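Local atomic coordinates of salicylaldehyde dehydrogenase NahF (Pseudomonas putida, PDB entry 4JZ6), a protein that probably catalyses the NAD-dependent oxidation of salicylaldehyde to salicylate, a step in the bacterial degradation of naphthalene. Residues 384-387 with 391-394; 434-439 with 448-453; 100-105 with 194-199. One frame throughout, in Å; residues are numbered along the deposited sequence.

Contact 1: residues 384-387 with 391-394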
loop_
_atom_site.group_PDB
_atom_site.type_symbol
_atom_site.label_atom_id
_atom_site.label_comp_id
_atom_site.label_asym_id
_atom_site.label_seq_id
_atom_site.Cartn_x
_atom_site.Cartn_y
_atom_site.Cartn_z
ATOM N N ASP A 384 -23.958 17.231 23.998
ATOM C CA ASP A 384 -25.020 16.246 23.815
ATOM C C ASP A 384 -25.956 16.679 22.688
ATOM O O ASP A 384 -25.995 17.858 22.326
ATOM C CB ASP A 384 -25.819 16.087 25.109
ATOM C CG ASP A 384 -26.692 14.839 25.112
ATOM O OD1 ASP A 384 -26.781 14.160 24.065
ATOM O OD2 ASP A 384 -27.297 14.544 26.165
ATOM N N HIS A 385 -26.717 15.723 22.154
ATOM C CA HIS A 385 -27.634 15.971 21.041
ATOM C C HIS A 385 -26.915 16.574 19.842
ATOM O O HIS A 385 -27.375 17.556 19.255
ATOM C CB HIS A 385 -28.790 16.874 21.463
ATOM C CG HIS A 385 -29.484 16.420 22.705
ATOM N ND1 HIS A 385 -30.358 15.357 22.725
ATOM C CD2 HIS A 385 -29.436 16.893 23.976
ATOM C CE1 HIS A 385 -30.818 15.189 23.950
ATOM N NE2 HIS A 385 -30.275 16.109 24.729
ATOM N N VAL A 386 -25.775 15.987 19.497
ATOM C CA VAL A 386 -25.048 16.372 18.301
ATOM C C VAL A 386 -25.660 15.658 17.095
ATOM O O VAL A 386 -25.999 14.476 17.161
ATOM C CB VAL A 386 -23.548 16.057 18.449
ATOM C CG1 VAL A 386 -22.827 16.179 17.122
ATOM C CG2 VAL A 386 -22.937 16.987 19.485
ATOM N N LYS A 387 -25.824 16.394 16.001
ATOM C CA LYS A 387 -26.511 15.879 14.827
ATOM C C LYS A 387 -25.641 16.018 13.574
ATOM O O LYS A 387 -24.654 16.755 13.565
ATOM C CB LYS A 387 -27.848 16.606 14.645
ATOM C CG LYS A 387 -28.857 16.388 15.771
ATOM C CD LYS A 387 -29.438 14.973 15.728
ATOM C CE LYS A 387 -30.815 14.879 16.401
ATOM N NZ LYS A 387 -30.757 14.731 17.890
ATOM N N ARG A 391 -20.575 20.437 12.166
ATOM C CA ARG A 391 -19.215 20.091 11.766
ATOM C C ARG A 391 -18.586 19.103 12.747
ATOM O O ARG A 391 -17.931 18.149 12.336
ATOM C CB ARG A 391 -18.345 21.344 11.662
ATOM C CG ARG A 391 -18.791 22.349 10.614
ATOM C CD ARG A 391 -17.889 23.573 10.636
ATOM N NE ARG A 391 -16.480 23.195 10.560
ATOM C CZ ARG A 391 -15.474 23.963 10.966
ATOM N NH1 ARG A 391 -15.716 25.162 11.486
ATOM N NH2 ARG A 391 -14.223 23.531 10.858
ATOM N N ILE A 392 -18.812 19.320 14.042
ATOM C CA ILE A 392 -18.199 18.495 15.082
ATOM C C ILE A 392 -18.713 17.049 15.082
ATOM O O ILE A 392 -18.116 16.169 15.707
ATOM C CB ILE A 392 -18.352 19.134 16.489
ATOM C CG1 ILE A 392 -17.245 18.643 17.428
ATOM C CG2 ILE A 392 -19.729 18.856 17.062
ATOM C CD1 ILE A 392 -17.166 19.404 18.732
ATOM N N TYR A 393 -19.807 16.806 14.366
ATOM C CA TYR A 393 -20.337 15.456 14.175
ATOM C C TYR A 393 -19.283 14.477 13.638
ATOM O O TYR A 393 -19.208 13.334 14.082
ATOM C CB TYR A 393 -21.542 15.513 13.237
ATOM C CG TYR A 393 -22.245 14.202 12.948
ATOM C CD1 TYR A 393 -22.002 13.506 11.767
ATOM C CD2 TYR A 393 -23.187 13.688 13.830
ATOM C CE1 TYR A 393 -22.663 12.324 11.484
ATOM C CE2 TYR A 393 -23.855 12.507 13.556
ATOM C CZ TYR A 393 -23.590 11.827 12.384
ATOM O OH TYR A 393 -24.256 10.646 12.112
ATOM N N ASP A 394 -18.458 14.919 12.697
ATOM C CA ASP A 394 -17.463 14.014 12.137
ATOM C C ASP A 394 -16.071 14.629 12.002
ATOM O O ASP A 394 -15.102 13.922 11.732
ATOM C CB ASP A 394 -17.934 13.453 10.792
ATOM C CG ASP A 394 -17.151 12.223 10.368
ATOM O OD1 ASP A 394 -16.754 11.440 11.262
ATOM O OD2 ASP A 394 -16.928 12.038 9.147
#

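Contact 2: residues 434-439 with 448-453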
loop_
_atom_site.group_PDB
_atom_site.type_symbol
_atom_site.label_atom_id
_atom_site.label_comp_id
_atom_site.label_asym_id
_atom_site.label_seq_id
_atom_site.Cartn_x
_atom_site.Cartn_y
_atom_site.Cartn_z
ATOM N N ASN A 434 -23.118 -11.463 21.513
ATOM C CA ASN A 434 -23.496 -11.869 20.164
ATOM C C ASN A 434 -23.913 -10.654 19.366
ATOM O O ASN A 434 -23.446 -10.451 18.246
ATOM C CB ASN A 434 -24.632 -12.893 20.177
ATOM C CG ASN A 434 -24.138 -14.307 20.369
ATOM O OD1 ASN A 434 -22.939 -14.569 20.309
ATOM N ND2 ASN A 434 -25.063 -15.232 20.596
ATOM N N ARG A 435 -24.773 -9.834 19.958
ATOM C CA ARG A 435 -25.170 -8.594 19.312
ATOM C C ARG A 435 -23.994 -7.637 19.129
ATOM O O ARG A 435 -23.735 -7.171 18.017
ATOM C CB ARG A 435 -26.279 -7.891 20.078
ATOM C CG ARG A 435 -26.554 -6.517 19.519
ATOM C CD ARG A 435 -27.938 -6.046 19.865
ATOM N NE ARG A 435 -27.973 -5.327 21.132
ATOM C CZ ARG A 435 -29.049 -4.698 21.588
ATOM N NH1 ARG A 435 -30.167 -4.707 20.879
ATOM N NH2 ARG A 435 -29.011 -4.058 22.745
ATOM N N ALA A 436 -23.288 -7.342 20.219
ATOM C CA ALA A 436 -22.144 -6.437 20.164
ATOM C C ALA A 436 -21.184 -6.838 19.041
ATOM O O ALA A 436 -20.623 -5.985 18.352
ATOM C CB ALA A 436 -21.427 -6.407 21.506
ATOM N N LEU A 437 -21.033 -8.146 18.847
ATOM C CA LEU A 437 -20.193 -8.684 17.781
ATOM C C LEU A 437 -20.732 -8.359 16.388
ATOM O O LEU A 437 -19.955 -8.031 15.489
ATOM C CB LEU A 437 -20.021 -10.197 17.945
ATOM C CG LEU A 437 -18.923 -10.640 18.920
ATOM C CD1 LEU A 437 -19.060 -12.111 19.268
ATOM C CD2 LEU A 437 -17.556 -10.365 18.330
ATOM N N ARG A 438 -22.052 -8.452 16.214
ATOM C CA ARG A 438 -22.696 -8.105 14.945
ATOM C C ARG A 438 -22.317 -6.699 14.513
ATOM O O ARG A 438 -21.825 -6.487 13.402
ATOM C CB ARG A 438 -24.221 -8.180 15.054
ATOM C CG ARG A 438 -24.793 -9.562 15.212
ATOM C CD ARG A 438 -26.295 -9.502 15.040
ATOM N NE ARG A 438 -27.000 -10.198 16.109
ATOM C CZ ARG A 438 -27.781 -9.603 17.003
ATOM N NH1 ARG A 438 -27.972 -8.295 16.956
ATOM N NH2 ARG A 438 -28.379 -10.319 17.941
ATOM N N VAL A 439 -22.552 -5.736 15.397
ATOM C CA VAL A 439 -22.172 -4.363 15.102
ATOM C C VAL A 439 -20.649 -4.250 15.002
ATOM O O VAL A 439 -20.122 -3.621 14.081
ATOM C CB VAL A 439 -22.792 -3.345 16.106
ATOM C CG1 VAL A 439 -23.620 -4.059 17.141
ATOM C CG2 VAL A 439 -21.724 -2.476 16.754
ATOM N N VAL A 448 -11.602 -2.674 16.703
ATOM C CA VAL A 448 -12.908 -2.783 17.355
ATOM C C VAL A 448 -12.754 -3.453 18.722
ATOM O O VAL A 448 -12.180 -4.539 18.829
ATOM C CB VAL A 448 -13.907 -3.589 16.498
ATOM C CG1 VAL A 448 -15.205 -3.796 17.246
ATOM C CG2 VAL A 448 -14.162 -2.879 15.185
ATOM N N HIS A 449 -13.255 -2.806 19.771
ATOM C CA HIS A 449 -13.103 -3.354 21.115
ATOM C C HIS A 449 -14.440 -3.639 21.781
ATOM O O HIS A 449 -15.174 -2.717 22.153
ATOM C CB HIS A 449 -12.240 -2.430 21.971
ATOM C CG HIS A 449 -10.886 -2.186 21.388
ATOM N ND1 HIS A 449 -9.947 -3.186 21.250
ATOM C CD2 HIS A 449 -10.324 -1.068 20.875
ATOM C CE1 HIS A 449 -8.860 -2.693 20.690
ATOM N NE2 HIS A 449 -9.059 -1.408 20.454
ATOM N N ILE A 450 -14.753 -4.925 21.919
ATOM C CA ILE A 450 -16.027 -5.336 22.500
ATOM C C ILE A 450 -15.985 -5.179 24.015
ATOM O O ILE A 450 -15.235 -5.873 24.707
ATOM C CB ILE A 450 -16.388 -6.780 22.128
ATOM C CG1 ILE A 450 -16.389 -6.956 20.604
ATOM C CG2 ILE A 450 -17.727 -7.157 22.726
ATOM C CD1 ILE A 450 -17.235 -5.944 19.854
ATOM N N ASN A 451 -16.798 -4.254 24.514
ATOM C CA ASN A 451 -16.772 -3.856 25.915
ATOM C C ASN A 451 -15.384 -3.360 26.347
ATOM O O ASN A 451 -14.905 -3.669 27.435
ATOM C CB ASN A 451 -17.285 -4.985 26.808
ATOM C CG ASN A 451 -18.735 -5.325 26.534
ATOM O OD1 ASN A 451 -19.592 -4.445 26.490
ATOM N ND2 ASN A 451 -19.017 -6.605 26.338
ATOM N N GLY A 452 -14.751 -2.581 25.474
ATOM C CA GLY A 452 -13.476 -1.962 25.778
ATOM C C GLY A 452 -13.412 -0.524 25.299
ATOM O O GLY A 452 -14.260 -0.089 24.520
ATOM N N SER A 453 -12.411 0.221 25.758
ATOM C CA SER A 453 -12.263 1.613 25.343
ATOM C C SER A 453 -11.789 1.700 23.897
ATOM O O SER A 453 -11.405 0.693 23.301
ATOM C CB SER A 453 -11.277 2.347 26.256
ATOM O OG SER A 453 -9.934 2.089 25.882
#

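Contact 3: residues 100-105 with 194-199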
loop_
_atom_site.group_PDB
_atom_site.type_symbol
_atom_site.label_atom_id
_atom_site.label_comp_id
_atom_site.label_asym_id
_atom_site.label_seq_id
_atom_site.Cartn_x
_atom_site.Cartn_y
_atom_site.Cartn_z
ATOM N N ILE A 100 9.661 11.295 31.249
ATOM C CA ILE A 100 8.535 11.849 31.988
ATOM C C ILE A 100 8.683 13.363 32.070
ATOM O O ILE A 100 7.747 14.109 31.763
ATOM C CB ILE A 100 8.460 11.272 33.413
ATOM C CG1 ILE A 100 8.339 9.746 33.369
ATOM C CG2 ILE A 100 7.303 11.895 34.188
ATOM C CD1 ILE A 100 6.944 9.219 33.549
ATOM N N GLU A 101 9.879 13.801 32.456
ATOM C CA GLU A 101 10.168 15.214 32.664
ATOM C C GLU A 101 10.078 16.022 31.373
ATOM O O GLU A 101 9.480 17.101 31.343
ATOM C CB GLU A 101 11.554 15.375 33.284
ATOM C CG GLU A 101 11.926 16.808 33.618
ATOM C CD GLU A 101 13.407 16.970 33.865
ATOM O OE1 GLU A 101 14.092 15.944 34.068
ATOM O OE2 GLU A 101 13.891 18.122 33.845
ATOM N N VAL A 102 10.673 15.496 30.308
ATOM C CA VAL A 102 10.731 16.221 29.050
ATOM C C VAL A 102 9.362 16.292 28.382
ATOM O O VAL A 102 8.951 17.353 27.904
ATOM C CB VAL A 102 11.764 15.598 28.094
ATOM C CG1 VAL A 102 11.612 16.162 26.692
ATOM C CG2 VAL A 102 13.174 15.840 28.622
ATOM N N MET A 103 8.658 15.165 28.366
ATOM C CA MET A 103 7.322 15.105 27.780
ATOM C C MET A 103 6.345 16.021 28.520
ATOM O O MET A 103 5.440 16.599 27.910
ATOM C CB MET A 103 6.804 13.664 27.749
ATOM C CG MET A 103 7.338 12.852 26.582
ATOM S SD MET A 103 6.565 11.224 26.418
ATOM C CE MET A 103 4.820 11.639 26.480
ATOM N N ALA A 104 6.537 16.162 29.829
ATOM C CA ALA A 104 5.710 17.071 30.607
ATOM C C ALA A 104 5.961 18.513 30.175
ATOM O O ALA A 104 5.032 19.317 30.086
ATOM C CB ALA A 104 5.972 16.900 32.094
ATOM N N MET A 105 7.219 18.837 29.890
ATOM C CA MET A 105 7.580 20.201 29.520
ATOM C C MET A 105 7.148 20.530 28.096
ATOM O O MET A 105 6.604 21.604 27.832
ATOM C CB MET A 105 9.088 20.422 29.672
ATOM C CG MET A 105 9.585 20.345 31.107
ATOM S SD MET A 105 11.387 20.320 31.227
ATOM C CE MET A 105 11.809 21.943 30.579
ATOM N N SER A 194 7.965 18.607 19.795
ATOM C CA SER A 194 8.605 17.594 20.623
ATOM C C SER A 194 10.083 17.335 20.273
ATOM O O SER A 194 10.491 16.181 20.132
ATOM C CB SER A 194 7.792 16.297 20.534
ATOM O OG SER A 194 8.629 15.163 20.632
ATOM N N PRO A 195 10.904 18.398 20.152
ATOM C CA PRO A 195 12.258 18.107 19.672
ATOM C C PRO A 195 13.186 17.489 20.720
ATOM O O PRO A 195 14.083 16.730 20.349
ATOM C CB PRO A 195 12.773 19.480 19.239
ATOM C CG PRO A 195 12.065 20.420 20.106
ATOM C CD PRO A 195 10.694 19.846 20.324
ATOM N N ALA A 196 12.987 17.804 21.995
ATOM C CA ALA A 196 13.830 17.225 23.036
ATOM C C ALA A 196 13.534 15.741 23.218
ATOM O O ALA A 196 14.445 14.936 23.421
ATOM C CB ALA A 196 13.658 17.966 24.348
ATOM N N THR A 197 12.257 15.385 23.141
ATOM C CA THR A 197 11.844 14.000 23.312
ATOM C C THR A 197 12.327 13.123 22.166
ATOM O O THR A 197 12.804 12.008 22.378
ATOM C CB THR A 197 10.323 13.885 23.390
ATOM O OG1 THR A 197 9.804 14.973 24.157
ATOM C CG2 THR A 197 9.929 12.573 24.041
ATOM N N HIS A 198 12.195 13.633 20.947
ATOM C CA HIS A 198 12.618 12.898 19.763
ATOM C C HIS A 198 14.143 12.803 19.657
ATOM O O HIS A 198 14.683 11.817 19.156
ATOM C CB HIS A 198 12.012 13.529 18.513
ATOM C CG HIS A 198 10.548 13.276 18.374
ATOM N ND1 HIS A 198 9.750 13.965 17.489
ATOM C CD2 HIS A 198 9.735 12.392 19.005
ATOM C CE1 HIS A 198 8.508 13.522 17.580
ATOM N NE2 HIS A 198 8.473 12.567 18.493
ATOM N N ALA A 199 14.838 13.828 20.131
ATOM C CA ALA A 199 16.287 13.748 20.197
ATOM C C ALA A 199 16.660 12.682 21.224
ATOM O O ALA A 199 17.570 11.880 21.000
ATOM C CB ALA A 199 16.877 15.085 20.568
#

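Contact 1: residues 384-387 with 391-394
Tyr393 lays its side chain along the backbone of Lys387, and following it outward from CB shows how an aromatic residue can pin a loop to itself. CB begins 3.4 Å from Lys387 O. With CG anti to the backbone N (chi1 -179°), the ring is carried forward along that peptide, and CG still lies 3.6 Å from the same carbonyl oxygen. Next comes CD2, 3.4 Å from Lys387 C, while the CG1 methyl of Val386 meets this carbon at the ring edge, near its plane, with CG1 and CD2 4.1 Å apart. CE2 has already drawn off to 3.9 Å from Lys387 C. The tip leaves the contact altogether: OH is hydrogen-bonded to OD1 of Asp419, and the ring makes a cation-pi interaction with Arg306. With an alanine here, Asp419 would probably lose its hydroxyl partner, Arg306 the ring it lies against, and a gap would open beside the Lys387 carbonyl. Val386 CG1 also touches Tyr393 CA at 3.9 Å and Ile392 CG2 at 4.1 Å, the two branched side chains crossing at about a right angle. Ile392 reaches on to Leu356 and Ala360 of helix 349-362, and Val386 packs on Val403 of strand 401-407. The contact thus folds back on itself the connection between the neighbouring parallel strands 381-384 and 401-407, just ahead of the Glu-Glu-Thr-Phe-Gly-Pro sequence that starts at Glu395, a signature of the catalytic domain in the aldehyde dehydrogenase fold.

Contact 2: residues 434-439 with 448-453
Ile450 meets Ala436 and Leu437 of helix 433-442, and a walk along residues 448-453 shows how one residue of the outermost strand of this chain's sheet can carry a helix while its neighbours serve other partners. Val448 leads in; it, His449 and Ile450 pair in a parallel ladder with a strand of the second subunit. His449 looks away from the helix, its ND1 hydrogen-bonded to Thr490 OG1 of the second subunit and its ring set edge-to-face with Trp488 of that chain. Ile450 then turns back to the helix. Its CG2, anti to the backbone N, comes 4.0 Å from Ala436 CB, while CD1 sits 3.7 Å from Ala436 O, an apolar methyl against a helix carbonyl. CG1, which carries CD1, is 4.3 Å from Leu437 CD2, a looser touch. Asn451 follows the end of the strand and takes a positive phi (57°) as the third residue of a type II turn from His449 to Gly452, and its OD1 accepts a bond from Gly430 N. Gly452 N closes that turn with a weak bond to His449 O. Ser453 goes on to Ala288 and Phe291 of helix 282-294. The helix and strand belong to a beta-alpha-beta crossover, strand 425-429, helix 433-442 and strand 447-450, where the sheet continues into the second subunit.

Contact 3: residues 100-105 with 194-199
Where Val102 and Met103 meet Ala196 and Thr197, all the touching groups are aliphatic or hydroxyl, and the one aromatic ring of the two segments, that of His198, is directed elsewhere. Ser194 OG stands 3.2 Å above one face of this ring, over its centre; His198 also forms an edge-to-face pair with Phe188, and its ND1 is hydrogen-bonded to Ser191 N. The short helical segments 100-105 and 195-199 run roughly antiparallel (151°), their axes 9.1 Å apart at closest approach. Val102 CG1 does most of the touching: it lies 3.6 Å from Ala196 CB and 3.3 Å from Thr197 OG1, as the valine and threonine side chains slide past each other in opposite directions. Helix 195-208 connects strands 186-189 and 215-218, neighbouring parallel strands, so this is a beta-alpha-beta crossover of the Rossmann-like domain that binds NAD in aldehyde dehydrogenases, and helix 96-107 packs against its first turn. Thr197 offers its two branches to different neighbours. CG2, anti to the backbone N, meets Met103 CG at 3.6 Å, the two side chains crossing at about a right angle, whereas OG1 is hydrogen-bonded to Glu106 OE1. The other oxygen of that carboxylate, OE2, accepts a bond from Ala196 N, so Glu106 grips the start of helix 195-208 beside the apolar contact and would probably be stabilised by the helix dipole. Met18 packs on both Val102 and Ala196, and the side chain of Met103 comes to about 9 Å from a bound salicylaldehyde.

Along the chain the contacts follow one another, contact 3 first, then contact 1, then contact 2. Contacts 1 and 2 belong to the same seven-stranded mixed sheet, the former at the connection between strands 381-384 and 401-407, the latter at outermost strand 447-450; their centres lie about 23 Å apart and their nearest atoms about 14 Å. Contact 3 packs helices beside the other large sheet, its centre about 34 Å from that of contact 1 and about 36 Å from that of contact 2, across the chain's centre from the latter. By the family's known layout, contacts 1 and 2 lie in the catalytic domain, contact 3 in the NAD-binding domain; only contact 2 involves the second subunit.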